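Local coordinates for malonyl CoA-ACP transacylase (Xanthomonas oryzae pv. oryzae, PDB 3K89), which probably transfers the malonyl group from malonyl-CoA to holo-acyl carrier protein, releasing CoA, at residues G14-G19 with M57-E62; S155-P160 with G172-A177; V231-A236 with T260-A265. All coordinates share one frame; numbering follows the deposited sequence.

Contact 1 (G14-G19 with M57-E62)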
ATOM      1  N   GLY A  14      -5.879   4.913   1.213  1.00 12.11           N
ATOM      2  CA  GLY A  14      -6.013   5.610   2.493  1.00 12.86           C
ATOM      3  C   GLY A  14      -5.070   6.780   2.618  1.00 13.03           C
ATOM      4  O   GLY A  14      -5.340   7.733   3.373  1.00 14.67           O
ATOM      5  N   SER A  15      -3.965   6.728   1.872  1.00 12.30           N
ATOM      6  CA  SER A  15      -2.958   7.778   1.897  1.00 12.48           C
ATOM      7  C   SER A  15      -3.187   8.905   0.893  1.00 12.79           C
ATOM      8  O   SER A  15      -2.456   9.907   0.905  1.00 13.30           O
ATOM      9  CB  SER A  15      -1.572   7.174   1.654  1.00 12.23           C
ATOM     10  OG  SER A  15      -1.192   6.415   2.781  1.00 12.41           O
ATOM     11  N   GLN A  16      -4.161   8.724   0.005  1.00 12.66           N
ATOM     12  CA  GLN A  16      -4.454   9.747  -1.009  1.00 13.30           C
ATOM     13  C   GLN A  16      -5.131  10.961  -0.371  1.00 14.12           C
ATOM     14  O   GLN A  16      -5.738  10.860   0.702  1.00 14.61           O
ATOM     15  CB  GLN A  16      -5.332   9.170  -2.137  1.00 12.61           C
ATOM     16  CG  GLN A  16      -6.831   9.033  -1.800  1.00 13.45           C
ATOM     17  CD  GLN A  16      -7.174   7.816  -0.964  1.00 14.68           C
ATOM     18  OE1 GLN A  16      -6.307   7.023  -0.582  1.00 12.97           O
ATOM     19  NE2 GLN A  16      -8.466   7.639  -0.705  1.00 14.66           N
ATOM     20  N   SER A  17      -5.024  12.107  -1.035  1.00 14.14           N
ATOM     21  CA  SER A  17      -5.765  13.311  -0.628  1.00 14.27           C
ATOM     22  C   SER A  17      -5.838  14.219  -1.840  1.00 14.66           C
ATOM     23  O   SER A  17      -4.956  14.187  -2.703  1.00 13.82           O
ATOM     24  CB  SER A  17      -5.064  14.027   0.542  1.00 14.63           C
ATOM     25  OG  SER A  17      -3.728  14.395   0.212  1.00 15.33           O
ATOM     26  N   LEU A  18      -6.893  15.025  -1.908  1.00 15.35           N
ATOM     27  CA  LEU A  18      -6.982  16.083  -2.913  1.00 16.13           C
ATOM     28  C   LEU A  18      -5.789  17.014  -2.743  1.00 15.46           C
ATOM     29  O   LEU A  18      -5.473  17.437  -1.626  1.00 16.55           O
ATOM     30  CB  LEU A  18      -8.300  16.860  -2.743  1.00 16.72           C
ATOM     31  CG  LEU A  18      -9.493  16.283  -3.482  1.00 20.77           C
ATOM     32  CD1 LEU A  18     -10.759  17.035  -3.063  1.00 23.42           C
ATOM     33  CD2 LEU A  18      -9.279  16.394  -4.991  1.00 22.46           C
ATOM     34  N   GLY A  19      -5.091  17.289  -3.843  1.00 15.09           N
ATOM     35  CA  GLY A  19      -3.933  18.170  -3.812  1.00 14.71           C
ATOM     36  C   GLY A  19      -2.655  17.502  -3.331  1.00 13.95           C
ATOM     37  O   GLY A  19      -1.655  18.185  -3.068  1.00 14.69           O
ATOM     38  N   MET A  57     -14.388  10.101  -7.072  1.00 18.56           N
ATOM     39  CA  MET A  57     -13.683   9.217  -7.989  1.00 17.37           C
ATOM     40  C   MET A  57     -12.268   8.932  -7.501  1.00 16.38           C
ATOM     41  O   MET A  57     -11.824   7.783  -7.561  1.00 15.57           O
ATOM     42  CB  MET A  57     -13.602   9.793  -9.401  1.00 17.37           C
ATOM     43  CG  MET A  57     -14.869   9.644 -10.204  1.00 19.99           C
ATOM     44  SD  MET A  57     -14.607  10.372 -11.845  1.00 20.48           S
ATOM     45  CE  MET A  57     -13.768   9.068 -12.714  1.00 20.36           C
ATOM     46  N   LEU A  58     -11.575   9.964  -7.030  1.00 15.71           N
ATOM     47  CA  LEU A  58     -10.217   9.813  -6.478  1.00 15.91           C
ATOM     48  C   LEU A  58     -10.179   8.752  -5.372  1.00 15.98           C
ATOM     49  O   LEU A  58      -9.183   8.029  -5.233  1.00 16.06           O
ATOM     50  CB  LEU A  58      -9.680  11.141  -5.934  1.00 16.08           C
ATOM     51  CG  LEU A  58      -8.300  11.119  -5.250  1.00 16.98           C
ATOM     52  CD1 LEU A  58      -7.180  10.667  -6.220  1.00 17.36           C
ATOM     53  CD2 LEU A  58      -7.954  12.456  -4.609  1.00 18.44           C
ATOM     54  N   ASN A  59     -11.257   8.673  -4.588  1.00 15.14           N
ATOM     55  CA  ASN A  59     -11.355   7.687  -3.499  1.00 15.82           C
ATOM     56  C   ASN A  59     -11.839   6.284  -3.903  1.00 15.72           C
ATOM     57  O   ASN A  59     -11.788   5.342  -3.091  1.00 16.43           O
ATOM     58  CB  ASN A  59     -12.260   8.239  -2.391  1.00 15.36           C
ATOM     59  CG  ASN A  59     -11.613   9.373  -1.622  1.00 17.30           C
ATOM     60  OD1 ASN A  59     -10.395   9.536  -1.639  1.00 17.45           O
ATOM     61  ND2 ASN A  59     -12.433  10.171  -0.932  1.00 17.72           N
ATOM     62  N   ARG A  60     -12.308   6.141  -5.138  1.00 15.67           N
ATOM     63  CA  ARG A  60     -12.718   4.839  -5.669  1.00 16.24           C
ATOM     64  C   ARG A  60     -11.449   4.097  -6.079  1.00 15.75           C
ATOM     65  O   ARG A  60     -10.665   4.619  -6.866  1.00 15.35           O
ATOM     66  CB  ARG A  60     -13.608   5.028  -6.897  1.00 17.30           C
ATOM     67  CG  ARG A  60     -14.479   3.842  -7.248  1.00 22.49           C
ATOM     68  CD  ARG A  60     -15.979   4.197  -7.178  1.00 28.63           C
ATOM     69  NE  ARG A  60     -16.346   5.027  -8.326  1.00 33.38           N
ATOM     70  CZ  ARG A  60     -16.903   6.239  -8.272  1.00 34.46           C
ATOM     71  NH1 ARG A  60     -17.241   6.800  -7.116  1.00 35.85           N
ATOM     72  NH2 ARG A  60     -17.154   6.882  -9.400  1.00 35.55           N
ATOM     73  N   THR A  61     -11.275   2.891  -5.553  1.00 14.93           N
ATOM     74  CA  THR A  61      -9.989   2.189  -5.626  1.00 14.00           C
ATOM     75  C   THR A  61      -9.393   1.979  -7.036  1.00 13.63           C
ATOM     76  O   THR A  61      -8.169   2.010  -7.190  1.00 13.35           O
ATOM     77  CB  THR A  61     -10.019   0.887  -4.785  1.00 13.90           C
ATOM     78  OG1 THR A  61      -8.681   0.513  -4.425  1.00 13.44           O
ATOM     79  CG2 THR A  61     -10.707  -0.261  -5.524  1.00 14.36           C
ATOM     80  N   GLU A  62     -10.225   1.801  -8.063  1.00 12.68           N
ATOM     81  CA  GLU A  62      -9.677   1.662  -9.425  1.00 12.79           C
ATOM     82  C   GLU A  62      -8.938   2.932  -9.870  1.00 12.07           C
ATOM     83  O   GLU A  62      -8.063   2.854 -10.743  1.00 12.12           O
ATOM     84  CB  GLU A  62     -10.759   1.295 -10.460  1.00 13.16           C
ATOM     85  CG  GLU A  62     -11.726   2.408 -10.828  1.00 15.64           C
ATOM     86  CD  GLU A  62     -12.480   2.083 -12.112  1.00 17.75           C
ATOM     87  OE1 GLU A  62     -13.683   1.754 -12.013  1.00 19.01           O
ATOM     88  OE2 GLU A  62     -11.881   2.094 -13.208  1.00 17.28           O
TER
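Gln16 reaches Asn59 because its chain folds twice: CG sits between the backbone N and the carbonyl carbon (chi1 78°), and the chain bends again at chi2. Asn59 answers with CG set beside its own backbone N, which brings OD1 round to the amide of Gln16. The contact belongs to the acyl transferase fold. It joins the loop after strand 6-10, a strand of the parallel sheet, to the link between helix 55-58 and helix 61-81.

The single hydrogen bond across the segments runs from Gln16 NE2 to Asn59 OD1, 2.9 Å long and straight at the hydrogen. OD1 lies in the amide plane of Gln16. The donor, however, stands above the carbonyl plane of Asn59 and not on a lone pair. The two amide planes are steeply turned, 69° apart. The other end of the Gln16 amide is held within its own loop. OE1 takes the backbone N of Gly14 at 2.8 Å, in the carbonyl plane and on a lone pair. Both ends of the amide are thus bonded, which fixes its rotation and settles which end is oxygen. Thr64 and Leu68 of helix 61-81 also touch the Gln16 side chain. Within the other segment, Arg60 N bonds to Met57 O at 3.0 Å.

The rest of the contact is apolar. Leu58 is buried and its CB faces the loop. Its CD2 meets the backbone at the Ser17-Leu18 peptide, 3.9 Å from Ser17 C and likewise from Leu18 N. Leu18 lies nearer the surface and adds one methyl group. Leu18 CD2 and Leu58 CD2 meet at 4.2 Å.

Contact 2 (S155-P160 with G172-A177)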
ATOM      1  N   SER A 155     -21.730 -18.058   8.258  1.00 18.04           N
ATOM      2  CA  SER A 155     -21.655 -18.535   6.873  1.00 18.24           C
ATOM      3  C   SER A 155     -21.047 -17.489   5.950  1.00 18.00           C
ATOM      4  O   SER A 155     -21.024 -17.672   4.728  1.00 18.95           O
ATOM      5  CB  SER A 155     -23.044 -18.898   6.355  1.00 18.52           C
ATOM      6  OG  SER A 155     -23.560 -20.009   7.070  1.00 21.03           O
ATOM      7  N   GLN A 156     -20.567 -16.395   6.528  1.00 17.26           N
ATOM      8  CA  GLN A 156     -19.997 -15.300   5.748  1.00 17.17           C
ATOM      9  C   GLN A 156     -18.507 -15.185   6.048  1.00 16.63           C
ATOM     10  O   GLN A 156     -17.941 -16.062   6.708  1.00 17.26           O
ATOM     11  CB  GLN A 156     -20.741 -13.996   6.040  1.00 16.60           C
ATOM     12  CG  GLN A 156     -22.189 -14.021   5.541  1.00 17.01           C
ATOM     13  CD  GLN A 156     -22.949 -12.768   5.932  1.00 17.72           C
ATOM     14  OE1 GLN A 156     -23.003 -12.413   7.102  1.00 17.72           O
ATOM     15  NE2 GLN A 156     -23.540 -12.099   4.954  1.00 17.95           N
ATOM     16  N   VAL A 157     -17.879 -14.114   5.568  1.00 15.76           N
ATOM     17  CA  VAL A 157     -16.434 -13.949   5.715  1.00 15.57           C
ATOM     18  C   VAL A 157     -16.112 -12.712   6.539  1.00 15.26           C
ATOM     19  O   VAL A 157     -16.580 -11.616   6.236  1.00 14.67           O
ATOM     20  CB  VAL A 157     -15.740 -13.868   4.322  1.00 16.16           C
ATOM     21  CG1 VAL A 157     -14.259 -13.430   4.472  1.00 16.54           C
ATOM     22  CG2 VAL A 157     -15.845 -15.217   3.596  1.00 15.84           C
ATOM     23  N   VAL A 158     -15.339 -12.897   7.605  1.00 14.76           N
ATOM     24  CA  VAL A 158     -14.695 -11.774   8.283  1.00 15.01           C
ATOM     25  C   VAL A 158     -13.360 -12.257   8.814  1.00 15.54           C
ATOM     26  O   VAL A 158     -13.287 -13.242   9.558  1.00 16.07           O
ATOM     27  CB  VAL A 158     -15.581 -11.106   9.391  1.00 15.45           C
ATOM     28  CG1 VAL A 158     -16.037 -12.126  10.444  1.00 16.32           C
ATOM     29  CG2 VAL A 158     -14.859  -9.910  10.038  1.00 15.22           C
ATOM     30  N   VAL A 159     -12.299 -11.580   8.398  1.00 15.28           N
ATOM     31  CA  VAL A 159     -10.940 -12.033   8.687  1.00 15.61           C
ATOM     32  C   VAL A 159     -10.040 -10.821   8.903  1.00 15.29           C
ATOM     33  O   VAL A 159     -10.360  -9.719   8.456  1.00 14.47           O
ATOM     34  CB  VAL A 159     -10.344 -12.883   7.499  1.00 15.25           C
ATOM     35  CG1 VAL A 159     -11.064 -14.228   7.307  1.00 17.24           C
ATOM     36  CG2 VAL A 159     -10.288 -12.080   6.183  1.00 16.22           C
ATOM     37  N   PRO A 160      -8.897 -11.014   9.595  1.00 15.89           N
ATOM     38  CA  PRO A 160      -7.858  -9.981   9.561  1.00 15.86           C
ATOM     39  C   PRO A 160      -7.424  -9.729   8.112  1.00 14.82           C
ATOM     40  O   PRO A 160      -7.159 -10.686   7.356  1.00 15.20           O
ATOM     41  CB  PRO A 160      -6.713 -10.593  10.382  1.00 16.82           C
ATOM     42  CG  PRO A 160      -7.007 -12.052  10.481  1.00 19.33           C
ATOM     43  CD  PRO A 160      -8.515 -12.175  10.420  1.00 16.92           C
ATOM     44  N   GLY A 172     -11.806  -7.348   7.617  1.00 12.65           N
ATOM     45  CA  GLY A 172     -12.613  -7.130   6.433  1.00 12.26           C
ATOM     46  C   GLY A 172     -13.382  -8.352   6.003  1.00 11.90           C
ATOM     47  O   GLY A 172     -13.113  -9.464   6.456  1.00 12.42           O
ATOM     48  N   GLY A 173     -14.329  -8.139   5.095  1.00 11.61           N
ATOM     49  CA  GLY A 173     -15.096  -9.242   4.534  1.00 12.10           C
ATOM     50  C   GLY A 173     -16.505  -8.785   4.211  1.00 13.03           C
ATOM     51  O   GLY A 173     -16.717  -7.620   3.852  1.00 13.66           O
ATOM     52  N   ASP A 174     -17.455  -9.707   4.350  1.00 13.36           N
ATOM     53  CA  ASP A 174     -18.877  -9.347   4.211  1.00 13.81           C
ATOM     54  C   ASP A 174     -19.268  -8.289   5.238  1.00 14.65           C
ATOM     55  O   ASP A 174     -18.893  -8.367   6.410  1.00 15.13           O
ATOM     56  CB  ASP A 174     -19.756 -10.597   4.362  1.00 14.29           C
ATOM     57  CG  ASP A 174     -19.584 -11.573   3.211  1.00 15.50           C
ATOM     58  OD1 ASP A 174     -20.024 -11.264   2.072  1.00 16.76           O
ATOM     59  OD2 ASP A 174     -19.017 -12.657   3.441  1.00 16.07           O
ATOM     60  N   ALA A 175     -20.026  -7.286   4.790  1.00 14.34           N
ATOM     61  CA  ALA A 175     -20.408  -6.183   5.653  1.00 14.76           C
ATOM     62  C   ALA A 175     -21.074  -6.668   6.947  1.00 14.72           C
ATOM     63  O   ALA A 175     -20.730  -6.202   8.028  1.00 15.35           O
ATOM     64  CB  ALA A 175     -21.339  -5.206   4.910  1.00 15.36           C
ATOM     65  N   ALA A 176     -22.019  -7.601   6.823  1.00 15.27           N
ATOM     66  CA  ALA A 176     -22.787  -8.073   7.994  1.00 15.34           C
ATOM     67  C   ALA A 176     -21.862  -8.756   8.987  1.00 14.99           C
ATOM     68  O   ALA A 176     -22.020  -8.600  10.185  1.00 14.80           O
ATOM     69  CB  ALA A 176     -23.885  -9.026   7.567  1.00 15.40           C
ATOM     70  N   ALA A 177     -20.862  -9.470   8.471  1.00 14.32           N
ATOM     71  CA  ALA A 177     -19.922 -10.182   9.327  1.00 14.38           C
ATOM     72  C   ALA A 177     -18.939  -9.250  10.032  1.00 14.61           C
ATOM     73  O   ALA A 177     -18.590  -9.484  11.190  1.00 13.52           O
ATOM     74  CB  ALA A 177     -19.182 -11.266   8.526  1.00 14.54           C
TER
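The carboxylate of Asp174 lies over one face of the Gln156 amide, offset from its centre, with the planes only 10° apart. Gln156 CB is 3.4 Å from Asp174 OD2. At the edge of the amide, Gln156 OE1 lies 3.5 Å from Ala176 CB and is hydrogen-bonded to Arg180 of the same helix. The stack lies beyond the open end of a beta hairpin, away from the turn that joins strands 158-165 and 168-172. These pair antiparallel within the mixed sheet, and the second runs on into helix 175-187.

Val159 and Gly172 form the hydrogen-bonded pair. Val159 N gives to Gly172 O at 3.0 Å, and Gly172 N returns a bond to Val159 O at 2.9 Å. Val158 and Gly173 follow as the non-hydrogen-bonded pair. Here the chain turns a corner. Gly173 CA makes a CA-H...O contact with Val157 O at 3.3 Å. Its positive phi, 148°, suits glycine.

Val158 turns to the helix side, where its CB packs on Ala177 CB at 3.7 Å. Cys149 and Ala152 of helix 142-152 also touch this valine. Val157 and Val159 instead touch Pro205, in the loop after the predicted active-site His203.

Asp174 stands at the N-cap position but makes no capping bond. It grips Val157 twice: its N gives to Val157 O at 2.8 Å, and its OD2 takes Val157 N at 2.8 Å through the anti lone pair.

Contact 3 (V231-A236 with T260-A265)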
ATOM      1  N   VAL A 231      10.540  -6.583  -0.365  1.00  9.83           N
ATOM      2  CA  VAL A 231       9.937  -7.416   0.677  1.00 10.17           C
ATOM      3  C   VAL A 231       8.411  -7.378   0.506  1.00 10.27           C
ATOM      4  O   VAL A 231       7.812  -6.307   0.631  1.00 11.30           O
ATOM      5  CB  VAL A 231      10.337  -6.908   2.076  1.00 10.97           C
ATOM      6  CG1 VAL A 231       9.684  -7.759   3.150  1.00 11.78           C
ATOM      7  CG2 VAL A 231      11.855  -6.912   2.221  1.00 11.12           C
ATOM      8  N   GLN A 232       7.806  -8.532   0.202  1.00  9.74           N
ATOM      9  CA  GLN A 232       6.389  -8.599  -0.205  1.00  9.66           C
ATOM     10  C   GLN A 232       5.461  -8.894   0.972  1.00 10.15           C
ATOM     11  O   GLN A 232       5.843  -9.548   1.942  1.00 10.14           O
ATOM     12  CB  GLN A 232       6.241  -9.588  -1.348  1.00  9.36           C
ATOM     13  CG  GLN A 232       6.858  -9.022  -2.630  1.00  9.29           C
ATOM     14  CD  GLN A 232       6.537  -9.826  -3.871  1.00 11.41           C
ATOM     15  OE1 GLN A 232       5.452  -9.678  -4.481  1.00 13.94           O
ATOM     16  NE2 GLN A 232       7.491 -10.643  -4.294  1.00  8.70           N
ATOM     17  N   ASN A 233       4.245  -8.364   0.894  1.00  9.22           N
ATOM     18  CA  ASN A 233       3.285  -8.370   2.002  1.00  9.22           C
ATOM     19  C   ASN A 233       2.778  -9.733   2.431  1.00  9.66           C
ATOM     20  O   ASN A 233       2.396  -9.914   3.596  1.00  9.63           O
ATOM     21  CB  ASN A 233       2.004  -7.586   1.620  1.00  8.64           C
ATOM     22  CG  ASN A 233       2.205  -6.052   1.442  1.00  8.47           C
ATOM     23  OD1 ASN A 233       1.326  -5.405   0.878  1.00  9.87           O
ATOM     24  ND2 ASN A 233       3.291  -5.477   1.957  1.00  8.04           N
ATOM     25  N   VAL A 234       2.663 -10.672   1.492  1.00 10.28           N
ATOM     26  CA  VAL A 234       1.940 -11.907   1.822  1.00 11.00           C
ATOM     27  C   VAL A 234       2.703 -12.686   2.905  1.00 11.13           C
ATOM     28  O   VAL A 234       2.093 -13.326   3.757  1.00 11.59           O
ATOM     29  CB  VAL A 234       1.648 -12.773   0.573  1.00 10.54           C
ATOM     30  CG1 VAL A 234       2.940 -13.321  -0.080  1.00 11.54           C
ATOM     31  CG2 VAL A 234       0.689 -13.925   0.929  1.00 13.16           C
ATOM     32  N   ASP A 235       4.031 -12.611   2.869  1.00 11.55           N
ATOM     33  CA  ASP A 235       4.846 -13.395   3.792  1.00 12.50           C
ATOM     34  C   ASP A 235       6.090 -12.685   4.310  1.00 13.30           C
ATOM     35  O   ASP A 235       6.961 -13.320   4.937  1.00 13.55           O
ATOM     36  CB  ASP A 235       5.220 -14.726   3.123  1.00 13.17           C
ATOM     37  CG  ASP A 235       6.045 -14.546   1.858  1.00 13.71           C
ATOM     38  OD1 ASP A 235       6.515 -15.575   1.316  1.00 17.13           O
ATOM     39  OD2 ASP A 235       6.247 -13.395   1.415  1.00 12.47           O
ATOM     40  N   ALA A 236       6.172 -11.380   4.052  1.00 12.77           N
ATOM     41  CA  ALA A 236       7.273 -10.558   4.546  1.00 13.07           C
ATOM     42  C   ALA A 236       8.621 -11.103   4.086  1.00 14.07           C
ATOM     43  O   ALA A 236       9.607 -11.091   4.846  1.00 14.77           O
ATOM     44  CB  ALA A 236       7.204 -10.434   6.081  1.00 13.90           C
ATOM     45  N   THR A 260       3.410  -5.359   9.722  1.00 12.76           N
ATOM     46  CA  THR A 260       4.326  -5.503  10.870  1.00 12.66           C
ATOM     47  C   THR A 260       5.495  -6.406  10.505  1.00 12.68           C
ATOM     48  O   THR A 260       6.644  -6.035  10.732  1.00 12.92           O
ATOM     49  CB  THR A 260       3.577  -6.009  12.099  1.00 12.51           C
ATOM     50  OG1 THR A 260       2.613  -5.023  12.459  1.00 14.77           O
ATOM     51  CG2 THR A 260       4.523  -6.218  13.297  1.00 13.97           C
ATOM     52  N   GLY A 261       5.190  -7.549   9.891  1.00 13.12           N
ATOM     53  CA  GLY A 261       6.201  -8.511   9.462  1.00 14.03           C
ATOM     54  C   GLY A 261       7.187  -7.922   8.475  1.00 13.96           C
ATOM     55  O   GLY A 261       8.393  -8.161   8.579  1.00 14.52           O
ATOM     56  N   CYS A 262       6.692  -7.153   7.502  1.00 13.13           N
ATOM     57  CA  CYS A 262       7.581  -6.535   6.509  1.00 12.42           C
ATOM     58  C   CYS A 262       8.555  -5.554   7.158  1.00 12.51           C
ATOM     59  O   CYS A 262       9.737  -5.550   6.844  1.00 12.80           O
ATOM     60  CB  CYS A 262       6.761  -5.804   5.424  1.00 11.89           C
ATOM     61  SG  CYS A 262       5.942  -6.932   4.260  1.00 11.75           S
ATOM     62  N   VAL A 263       8.058  -4.733   8.075  1.00 12.23           N
ATOM     63  CA  VAL A 263       8.897  -3.742   8.756  1.00 13.10           C
ATOM     64  C   VAL A 263       9.920  -4.455   9.651  1.00 13.47           C
ATOM     65  O   VAL A 263      11.094  -4.099   9.642  1.00 14.01           O
ATOM     66  CB  VAL A 263       8.052  -2.725   9.545  1.00 12.39           C
ATOM     67  CG1 VAL A 263       8.929  -1.779  10.377  1.00 13.17           C
ATOM     68  CG2 VAL A 263       7.182  -1.884   8.574  1.00 12.34           C
ATOM     69  N   GLN A 264       9.476  -5.468  10.379  1.00 14.80           N
ATOM     70  CA  GLN A 264      10.401  -6.289  11.187  1.00 15.97           C
ATOM     71  C   GLN A 264      11.455  -6.971  10.313  1.00 16.69           C
ATOM     72  O   GLN A 264      12.624  -7.090  10.715  1.00 17.56           O
ATOM     73  CB  GLN A 264       9.624  -7.323  12.021  1.00 16.15           C
ATOM     74  CG  GLN A 264       8.835  -6.678  13.162  1.00 19.36           C
ATOM     75  CD  GLN A 264       7.856  -7.636  13.849  1.00 21.72           C
ATOM     76  OE1 GLN A 264       7.486  -8.677  13.306  1.00 24.53           O
ATOM     77  NE2 GLN A 264       7.432  -7.273  15.053  1.00 25.80           N
ATOM     78  N   ALA A 265      11.061  -7.393   9.111  1.00 16.49           N
ATOM     79  CA  ALA A 265      12.002  -8.033   8.177  1.00 16.32           C
ATOM     80  C   ALA A 265      13.063  -7.044   7.718  1.00 16.76           C
ATOM     81  O   ALA A 265      14.249  -7.397   7.629  1.00 17.60           O
ATOM     82  CB  ALA A 265      11.274  -8.659   6.977  1.00 16.78           C
TER
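Cys262 SG is the centre of this contact, and it lies in the curl of segment 231-236. Gln232 O is its nearest neighbour across the contact, at 3.5 Å. Asn233 flanks the sulfur with both CA and ND2, each 3.8 Å away. Val231 CG1 comes from another side at 4.0 Å. No hydrogen bond crosses between the segments. SG is set beside its own backbone N (chi1 -74°), which sends it into the curl.

Ala236 lies against the helix backbone. Its CB meets Gly261 C at 3.5 Å, and its CA is 4.5 Å from that of Cys262. Gly261 has no side chain, and the Ala236 methyl group lies directly on its backbone. One turn further along, Ala265 CB touches Ala236 O at 3.6 Å. Val231 CG1 also reaches this methyl group, more loosely.

The curl is the turn between the short, weakly bonded strand 231-232 and strand 237-238, which pair antiparallel, and it packs on helix 259-268 of the acyl transferase fold. A weak backbone bond from Ala236 N to Gln232 O draws it closed. Ala236 takes the left-handed helical conformation (phi 57°) where the turn ends and strand 237-238 begins.

Further out, the turn meets the predicted active site. Asn233 OD1 accepts from the backbone N of Ser94, the predicted active-site serine, and Asn233 ND2 gives to Gly92 O. Both ends of this amide are therefore held by the strand-to-helix turn that carries Ser94, which is consistent with a nucleophile elbow. The backbone N of Asn233 bonds Glu97 OE1, and Val231 is backbone-bonded to Leu90 in strand 86-92. On the far side of the helix, Val263 packs on Ile287 and Ile290 of helix 282-290.

How the contacts relate
The three contacts follow one another along the chain, and none touches another. Their centres are 24 to 25 Å apart. Contacts 1 and 3 lie on opposite sides of the centre of the chain. Contact 3 is closely joined to the predicted active site: the Asn233 side chain is about 4 Å from that of Ser94 and about 5 Å from that of His203. Contact 2 approaches from the mixed sheet, with the Val159 side chain about 7 Å from that of His203. In contact 1 the Gln16 side chain is about 11 Å from that of Ser94 and about 7 Å from a bound glycerol, probably from the crystallisation liquor, which is hydrogen-bonded to Ser15 OG.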